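PDB 5ZQA: Lmo2812 protein, which probably trims peptidoglycan stem peptides as a serine-type D-Ala-D-Ala carboxypeptidase, and is one of the penicillin-binding proteins of Listeria monocytogenes. Local coordinates for residues M58-A61 / S62-L66. Numbering follows the deposited sequence.
Sequences MPIA and SLSKL
The carbonyls of Ile60 and Ala61 are the flat groups here; Leu63 comes to the first, Ser64 to the second, and each is met differently. At Ile60 O the backbone N of Leu63 arrives 31° out of the carbonyl plane, at 3.0 Å, while Leu63 CG packs against the same Ile60 O at 3.3 Å. The Ala61 carbonyl is instead met almost head-on: Ser64 OG donates to Ala61 O over 2.9 Å. Beside this bond runs Ile60, whose CG1 lies between its own backbone N and carbonyl carbon (chi1 62°), sending CD1 to within 3.7 Å of Ser64 OG. Ile60 and Leu63 also touch through their CB atoms, 4.1 Å apart, and both lean on Leu178 of helix 175-188. The turn leads into helix 65-77 and carries the SxxK motif of penicillin-binding proteins, with Ser62 the predicted acylated nucleophile and Lys65 the predicted proton acceptor. Ala61, just ahead of that serine, has a positive phi of 50°, unusual for a residue other than glycine and consistent with a strained backbone there. Three residues on from Ser62, the extended Lys65 chain folds back at its end, and NZ donates to Ser62 OG at 2.7 Å. Asn124 OD1 and Ser162 O also accept bonds from NZ, so that three acceptors share it, whereas Ser62 OG additionally hydrogen-bonds Ser122 OG, of another predicted active-site residue.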
loop_
_atom_site.group_PDB
_atom_site.type_symbol
_atom_site.label_atom_id
_atom_site.label_comp_id
_atom_site.label_asym_id
_atom_site.label_seq_id
_atom_site.Cartn_x
_atom_site.Cartn_y
_atom_site.Cartn_z
ATOM N N MET A 58 -1.146 11.253 9.815
ATOM C CA MET A 58 -0.719 11.669 8.482
ATOM C C MET A 58 -1.662 11.151 7.413
ATOM O O MET A 58 -2.150 10.031 7.520
ATOM C CB MET A 58 0.688 11.136 8.176
ATOM C CG MET A 58 1.757 11.532 9.168
ATOM S SD MET A 58 2.239 13.255 8.963
ATOM C CE MET A 58 3.298 13.129 7.513
ATOM N N PRO A 59 -1.903 11.944 6.357
ATOM C CA PRO A 59 -2.614 11.421 5.181
ATOM C C PRO A 59 -1.817 10.308 4.514
ATOM O O PRO A 59 -0.590 10.409 4.370
ATOM C CB PRO A 59 -2.721 12.635 4.249
ATOM C CG PRO A 59 -2.431 13.818 5.099
ATOM C CD PRO A 59 -1.520 13.357 6.194
ATOM N N ILE A 60 -2.499 9.245 4.105
ATOM C CA ILE A 60 -1.788 8.087 3.564
ATOM C C ILE A 60 -2.128 7.736 2.121
ATOM O O ILE A 60 -1.448 6.892 1.531
ATOM C CB ILE A 60 -2.018 6.827 4.424
ATOM C CG1 ILE A 60 -3.507 6.430 4.439
ATOM C CG2 ILE A 60 -1.439 7.042 5.825
ATOM C CD1 ILE A 60 -3.765 5.030 5.030
ATOM N N ALA A 61 -3.165 8.364 1.566
ATOM C CA ALA A 61 -3.482 8.234 0.139
ATOM C C ALA A 61 -3.534 6.764 -0.316
ATOM O O ALA A 61 -4.196 5.949 0.323
ATOM C CB ALA A 61 -2.474 9.030 -0.681
ATOM N N SER A 62 -2.824 6.423 -1.389
ATOM C CA SER A 62 -2.883 5.066 -1.945
ATOM C C SER A 62 -2.311 3.963 -1.050
ATOM O O SER A 62 -2.442 2.781 -1.378
ATOM C CB SER A 62 -2.167 5.016 -3.296
ATOM O OG SER A 62 -2.987 5.580 -4.314
ATOM N N LEU A 63 -1.691 4.318 0.069
ATOM C CA LEU A 63 -1.282 3.259 1.000
ATOM C C LEU A 63 -2.536 2.538 1.488
ATOM O O LEU A 63 -2.468 1.382 1.916
ATOM C CB LEU A 63 -0.464 3.806 2.173
ATOM C CG LEU A 63 0.840 4.535 1.797
ATOM C CD1 LEU A 63 1.554 5.016 3.052
ATOM C CD2 LEU A 63 1.746 3.636 0.966
ATOM N N SER A 64 -3.688 3.211 1.381
ATOM C CA SER A 64 -4.983 2.595 1.681
ATOM C C SER A 64 -5.223 1.308 0.908
ATOM O O SER A 64 -5.952 0.416 1.379
ATOM C CB SER A 64 -6.129 3.555 1.357
ATOM O OG SER A 64 -6.052 4.741 2.121
ATOM N N LYS A 65 -4.626 1.207 -0.276
ATOM C CA LYS A 65 -4.813 0.024 -1.104
ATOM C C LYS A 65 -4.288 -1.256 -0.462
ATOM O O LYS A 65 -4.693 -2.351 -0.860
ATOM C CB LYS A 65 -4.155 0.232 -2.464
ATOM C CG LYS A 65 -4.838 1.312 -3.301
ATOM C CD LYS A 65 -4.056 1.574 -4.574
ATOM C CE LYS A 65 -4.845 2.450 -5.549
ATOM N NZ LYS A 65 -4.868 3.855 -5.100
ATOM N N LEU A 66 -3.424 -1.137 0.544
ATOM C CA LEU A 66 -2.975 -2.333 1.258
ATOM C C LEU A 66 -4.121 -2.952 2.053
ATOM O O LEU A 66 -4.194 -4.172 2.184
ATOM C CB LEU A 66 -1.801 -2.018 2.185
ATOM C CG LEU A 66 -0.519 -1.646 1.425
ATOM C CD1 LEU A 66 0.582 -1.231 2.379
ATOM C CD2 LEU A 66 -0.031 -2.803 0.548
#